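Local coordinates for odorant Binding Protein from Varroa destructor, form P2<1> (Varroa destructor, PDB 7NZA), which probably binds and carries small odorant molecules in a wide open internal cavity, as a non-classical, mainly helical odorant-binding protein of the varroa mite, at residues V65-L70 against D121-V126; G80-D85 against Q127-C132. One frame throughout, in Å; residues are numbered along the deposited sequence. Where two conformers were deposited one is given.

Interaction 1: residues V65-L70 against D121-V126; sequences VTTCAL and DYINQV. With SO4 (sulfate ion), chain C.
Thr-67 sets CG2 opposite its backbone N and keeps OG1 beside that N (chi1 -68°), and this flank of the threonine is what Ile-123, whose side chain points at helix 55-72, runs into. The two side chains cross at about a right angle. OG1 of Thr-67 lies 3.8 Å from CG2 of Ile-123, and CG2 of Thr-67 sits 3.9 Å from CD1 of Ile-123; both isoleucine branches bear on OG1, and CD1 alone goes on to touch the threonine methyl. The hydroxyl takes only van der Waals contact from this side; its polar need is met within its own helix by the carbonyl oxygen of Glu-63. One turn further on, Leu-70 and Val-126 reach toward each other tip to tip, CD1 of the leucine 4.1 Å from CG2 of the valine. This is the join between helix 55-72, tied to helix 28-44 by the Cys-68 to Cys-41 disulfide, and the first turns of helix 122-141, within the non-classical fold of the varroa odorant-binding proteins. Asp-121 is the N-cap of helix 122-141. With CG anti to the backbone N (chi1 -176°), Asp-121 OD1 reaches over the N-H groups at the start of the helix and accepts from Asn-124 N at 3.0 Å through its anti lone pair, with an N-H...O angle of 162°; the bond from Ile-123 N to the same oxygen is weak. A sulfate, probably from the crystallisation liquor, accepts on O3 from Asp-121 N at 3.0 Å, and is also held by Asp-120 N and His-119 ND1.

Interaction 2: residues G80-D85 against Q127-C132; sequences GVYKFD and QLYQAC
An aromatic cluster of Tyr-82, Phe-84 and Tyr-129 pins the loop leading into helix 84-93 against helix 122-141 in the interior of this helical fold. Phe-84 and Tyr-129 form a T-shaped (edge-to-face) pair: the planes stand at 87°, and the Phe-84 edge points at one face of Tyr-129, with CE1 of Phe-84 3.7 Å from Tyr-129 CG. Tyr-129 swings its ring across the gap by placing CG opposite its backbone N (chi1 170°). Tyr-82 meets the same ring obliquely, the planes inclined at 45°, and its CD2 also sits over the centre of the Phe-84 ring, 3.5 Å above the plane. The hydroxyls find their partners elsewhere: Tyr-129 OH bonds to His-108 ND1, and Tyr-82 OH to the backbone N of Ser-7 of the second subunit, which links this buried cluster to the dimer partner. With an alanine here in place of Tyr-129, the Phe-84 edge would probably lose the face it points at, a gap would open beside Tyr-82 and His-108 would be left without its hydroxyl partner. Where the two tyrosines come together, Tyr-82 CE2 lies 3.8 Å from Tyr-129 CD2, and Tyr-82 OH is 3.7 Å from Tyr-129 CE2.

How the interactions relate
Both interactions use helix 122-141 in consecutive turns, and their centres lie about 8 Å apart on the same side of the chain's centre. Interaction 1 joins its start to helix 55-72 through aliphatic groups and a threonine side chain, partly buried; interaction 2 is buried, and there aromatic rings do the work against the entry to helix 84-93. The two adjoin through Tyr-82, whose CD1 comes 3.4 Å from Val-126 CG2 and whose ring also touches Leu-70, so the apolar inner end of interaction 1 runs into the aromatic cluster. The polar chemistry of interaction 1 gathers at an exposed helix start, whereas the polar ends in interaction 2 are satisfied from within the assembly.

Interaction 1: residues V65-L70 against D121-V126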
loop_
_atom_site.group_PDB
_atom_site.type_symbol
_atom_site.label_atom_id
_atom_site.label_comp_id
_atom_site.label_asym_id
_atom_site.label_seq_id
_atom_site.Cartn_x
_atom_site.Cartn_y
_atom_site.Cartn_z
ATOM N N VAL A 65 6.981 -0.982 14.237
ATOM C CA VAL A 65 7.125 -1.885 13.091
ATOM C C VAL A 65 8.160 -1.335 12.140
ATOM O O VAL A 65 8.962 -2.120 11.599
ATOM C CB VAL A 65 5.766 -2.099 12.432
ATOM C CG1 VAL A 65 5.911 -2.900 11.145
ATOM C CG2 VAL A 65 4.775 -2.779 13.365
ATOM N N THR A 66 8.142 -0.043 11.849
ATOM C CA THR A 66 9.163 0.554 10.961
ATOM C C THR A 66 10.557 0.322 11.539
ATOM O O THR A 66 11.484 -0.050 10.803
ATOM C CB THR A 66 8.919 2.057 10.774
ATOM O OG1 THR A 66 7.585 2.172 10.233
ATOM C CG2 THR A 66 9.993 2.730 9.935
ATOM N N THR A 67 10.723 0.531 12.830
ATOM C CA THR A 67 12.038 0.339 13.498
ATOM C C THR A 67 12.438 -1.129 13.445
ATOM O O THR A 67 13.583 -1.403 13.172
ATOM C CB THR A 67 11.935 0.819 14.949
ATOM O OG1 THR A 67 11.756 2.249 14.912
ATOM C CG2 THR A 67 13.152 0.474 15.761
ATOM N N CYS A 68 11.498 -2.018 13.698
ATOM C CA CYS A 68 11.765 -3.457 13.610
ATOM C C CYS A 68 12.291 -3.811 12.227
ATOM O O CYS A 68 13.263 -4.530 12.091
ATOM C CB CYS A 68 10.496 -4.230 13.919
ATOM S SG CYS A 68 10.657 -6.025 13.732
ATOM N N ALA A 69 11.622 -3.340 11.189
ATOM C CA ALA A 69 12.065 -3.706 9.841
ATOM C C ALA A 69 13.415 -3.149 9.537
ATOM O O ALA A 69 14.293 -3.876 8.962
ATOM C CB ALA A 69 11.053 -3.249 8.850
ATOM N N LEU A 70 13.727 -1.932 9.923
ATOM C CA LEU A 70 15.076 -1.365 9.717
ATOM C C LEU A 70 16.079 -2.174 10.522
ATOM O O LEU A 70 17.167 -2.470 9.963
ATOM C CB LEU A 70 15.084 0.087 10.178
ATOM C CG LEU A 70 14.405 1.095 9.238
ATOM C CD1 LEU A 70 14.053 2.346 9.977
ATOM C CD2 LEU A 70 15.359 1.473 8.133
ATOM N N ASP A 121 17.709 11.603 19.410
ATOM C CA ASP A 121 17.152 10.242 19.397
ATOM C C ASP A 121 17.421 9.619 18.018
ATOM O O ASP A 121 16.965 10.186 17.028
ATOM C CB ASP A 121 15.684 10.256 19.788
ATOM C CG ASP A 121 15.187 8.849 19.849
ATOM O OD1 ASP A 121 14.848 8.363 18.807
ATOM O OD2 ASP A 121 15.349 8.163 20.890
ATOM N N TYR A 122 18.053 8.467 17.991
ATOM C CA TYR A 122 18.499 7.823 16.739
ATOM C C TYR A 122 17.311 7.380 15.907
ATOM O O TYR A 122 17.409 7.345 14.669
ATOM C CB TYR A 122 19.427 6.655 17.032
ATOM C CG TYR A 122 20.721 7.093 17.677
ATOM C CD1 TYR A 122 21.432 8.203 17.262
ATOM C CD2 TYR A 122 21.264 6.319 18.684
ATOM C CE1 TYR A 122 22.588 8.619 17.921
ATOM C CE2 TYR A 122 22.423 6.698 19.336
ATOM C CZ TYR A 122 23.127 7.795 18.901
ATOM O OH TYR A 122 24.290 8.151 19.546
ATOM N N ILE A 123 16.182 7.028 16.537
ATOM C CA ILE A 123 14.949 6.658 15.805
ATOM C C ILE A 123 14.317 7.912 15.201
ATOM O O ILE A 123 13.948 7.926 14.032
ATOM C CB ILE A 123 14.001 5.820 16.676
ATOM C CG1 ILE A 123 14.573 4.412 16.868
ATOM C CG2 ILE A 123 12.591 5.777 16.106
ATOM C CD1 ILE A 123 13.779 3.622 17.908
ATOM N N ASN A 124 14.232 9.006 15.958
ATOM C CA ASN A 124 13.706 10.258 15.404
ATOM C C ASN A 124 14.582 10.697 14.230
ATOM O O ASN A 124 14.057 11.210 13.281
ATOM C CB ASN A 124 13.612 11.348 16.469
ATOM C CG ASN A 124 12.514 11.145 17.480
ATOM O OD1 ASN A 124 11.588 10.337 17.307
ATOM N ND2 ASN A 124 12.672 11.807 18.627
ATOM N N GLN A 125 15.897 10.515 14.327
ATOM C CA GLN A 125 16.789 10.910 13.218
ATOM C C GLN A 125 16.380 10.158 11.928
ATOM O O GLN A 125 16.238 10.758 10.873
ATOM C CB GLN A 125 18.236 10.607 13.494
ATOM C CG GLN A 125 18.838 11.508 14.551
ATOM C CD GLN A 125 20.264 11.150 14.845
ATOM O OE1 GLN A 125 20.818 10.177 14.339
ATOM N NE2 GLN A 125 20.952 11.977 15.620
ATOM N N VAL A 126 16.209 8.854 11.993
ATOM C CA VAL A 126 15.926 8.090 10.764
ATOM C C VAL A 126 14.519 8.451 10.298
ATOM O O VAL A 126 14.274 8.598 9.073
ATOM C CB VAL A 126 16.149 6.553 10.873
ATOM C CG1 VAL A 126 15.400 5.869 11.961
ATOM C CG2 VAL A 126 15.917 5.928 9.503
HETATM S S SO4 C . 15.034 14.350 20.117
HETATM O O1 SO4 C . 16.350 14.838 20.439
HETATM O O2 SO4 C . 14.332 13.854 21.278
HETATM O O3 SO4 C . 15.221 13.253 19.151
HETATM O O4 SO4 C . 14.245 15.335 19.500
#

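Interaction 2: residues G80-D85 against Q127-C132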
loop_
_atom_site.group_PDB
_atom_site.type_symbol
_atom_site.label_atom_id
_atom_site.label_comp_id
_atom_site.label_asym_id
_atom_site.label_seq_id
_atom_site.Cartn_x
_atom_site.Cartn_y
_atom_site.Cartn_z
ATOM N N GLY A 80 23.759 2.066 17.741
ATOM C CA GLY A 80 22.318 2.329 17.528
ATOM C C GLY A 80 22.068 3.408 16.439
ATOM O O GLY A 80 20.921 3.841 16.338
ATOM N N VAL A 81 23.102 3.841 15.761
ATOM C CA VAL A 81 22.975 4.967 14.785
ATOM C C VAL A 81 22.537 4.437 13.406
ATOM O O VAL A 81 23.060 3.422 12.945
ATOM C CB VAL A 81 24.257 5.799 14.671
ATOM C CG1 VAL A 81 24.010 7.010 13.850
ATOM C CG2 VAL A 81 24.767 6.210 16.061
ATOM N N TYR A 82 21.581 5.093 12.781
ATOM C CA TYR A 82 21.167 4.703 11.411
ATOM C C TYR A 82 22.325 4.809 10.477
ATOM O O TYR A 82 23.119 5.778 10.523
ATOM C CB TYR A 82 20.032 5.619 10.955
ATOM C CG TYR A 82 19.587 5.369 9.529
ATOM C CD1 TYR A 82 18.875 4.249 9.138
ATOM C CD2 TYR A 82 19.828 6.323 8.585
ATOM C CE1 TYR A 82 18.451 4.085 7.822
ATOM C CE2 TYR A 82 19.424 6.173 7.301
ATOM C CZ TYR A 82 18.752 5.076 6.893
ATOM O OH TYR A 82 18.328 4.980 5.596
ATOM N N LYS A 83 22.440 3.874 9.559
ATOM C CA LYS A 83 23.531 3.765 8.584
ATOM C C LYS A 83 23.280 4.657 7.380
ATOM O O LYS A 83 22.995 4.231 6.274
ATOM C CB LYS A 83 23.766 2.318 8.164
ATOM C CG LYS A 83 24.296 1.423 9.269
ATOM C CD LYS A 83 24.534 -0.016 8.810
ATOM C CE LYS A 83 24.974 -0.888 9.970
ATOM N NZ LYS A 83 24.988 -2.306 9.558
ATOM N N PHE A 84 23.475 5.960 7.617
ATOM C CA PHE A 84 23.302 6.969 6.530
ATOM C C PHE A 84 24.181 6.655 5.338
ATOM O O PHE A 84 23.761 6.812 4.186
ATOM C CB PHE A 84 23.609 8.369 7.061
ATOM C CG PHE A 84 22.615 8.873 8.065
ATOM C CD1 PHE A 84 21.415 9.451 7.640
ATOM C CD2 PHE A 84 22.869 8.832 9.414
ATOM C CE1 PHE A 84 20.496 9.948 8.540
ATOM C CE2 PHE A 84 21.959 9.362 10.296
ATOM C CZ PHE A 84 20.779 9.885 9.859
ATOM N N ASP A 85 25.426 6.183 5.561
ATOM C CA ASP A 85 26.331 5.932 4.420
ATOM C C ASP A 85 25.836 4.737 3.622
ATOM O O ASP A 85 25.948 4.719 2.395
ATOM C CB ASP A 85 27.786 5.661 4.835
ATOM C CG ASP A 85 28.395 6.871 5.529
ATOM O OD1 ASP A 85 27.807 8.004 5.500
ATOM O OD2 ASP A 85 29.518 6.706 6.060
ATOM N N GLN A 127 13.588 8.677 11.206
ATOM C CA GLN A 127 12.230 9.084 10.802
ATOM C C GLN A 127 12.259 10.383 10.018
ATOM O O GLN A 127 11.657 10.517 8.961
ATOM C CB GLN A 127 11.320 9.203 12.045
ATOM C CG GLN A 127 11.025 7.826 12.717
ATOM C CD GLN A 127 10.346 7.944 14.058
ATOM O OE1 GLN A 127 10.369 9.014 14.679
ATOM N NE2 GLN A 127 9.788 6.839 14.548
ATOM N N LEU A 128 12.975 11.383 10.531
ATOM C CA LEU A 128 13.004 12.677 9.803
ATOM C C LEU A 128 13.811 12.512 8.503
ATOM O O LEU A 128 13.368 13.030 7.494
ATOM C CB LEU A 128 13.532 13.807 10.685
ATOM C CG LEU A 128 13.601 15.172 9.997
ATOM C CD1 LEU A 128 12.251 15.614 9.443
ATOM C CD2 LEU A 128 14.120 16.232 10.972
ATOM N N TYR A 129 14.916 11.776 8.507
ATOM C CA TYR A 129 15.693 11.563 7.268
ATOM C C TYR A 129 14.802 10.926 6.201
ATOM O O TYR A 129 14.788 11.389 5.056
ATOM C CB TYR A 129 16.880 10.649 7.541
ATOM C CG TYR A 129 17.579 10.189 6.303
ATOM C CD1 TYR A 129 18.466 11.014 5.636
ATOM C CD2 TYR A 129 17.295 8.951 5.742
ATOM C CE1 TYR A 129 19.088 10.607 4.478
ATOM C CE2 TYR A 129 17.904 8.506 4.582
ATOM C CZ TYR A 129 18.810 9.364 3.932
ATOM O OH TYR A 129 19.334 8.916 2.774
ATOM N N GLN A 130 14.030 9.898 6.558
ATOM C CA GLN A 130 13.230 9.175 5.534
ATOM C C GLN A 130 12.144 10.109 5.026
ATOM O O GLN A 130 11.838 10.145 3.805
ATOM C CB GLN A 130 12.659 7.911 6.086
ATOM C CG GLN A 130 13.687 6.835 6.263
ATOM C CD GLN A 130 13.120 5.499 6.624
ATOM O OE1 GLN A 130 12.273 5.399 7.519
ATOM N NE2 GLN A 130 13.512 4.430 5.956
ATOM N N ALA A 131 11.498 10.894 5.905
ATOM C CA ALA A 131 10.466 11.826 5.451
ATOM C C ALA A 131 11.069 12.883 4.538
ATOM O O ALA A 131 10.497 13.261 3.522
ATOM C CB ALA A 131 9.761 12.465 6.638
ATOM N N CYS A 132 12.202 13.406 4.927
ATOM C CA CYS A 132 12.962 14.426 4.158
ATOM C C CYS A 132 13.325 13.898 2.768
ATOM O O CYS A 132 13.153 14.596 1.764
ATOM C CB CYS A 132 14.199 14.865 4.923
ATOM S SG CYS A 132 15.235 16.153 4.209
#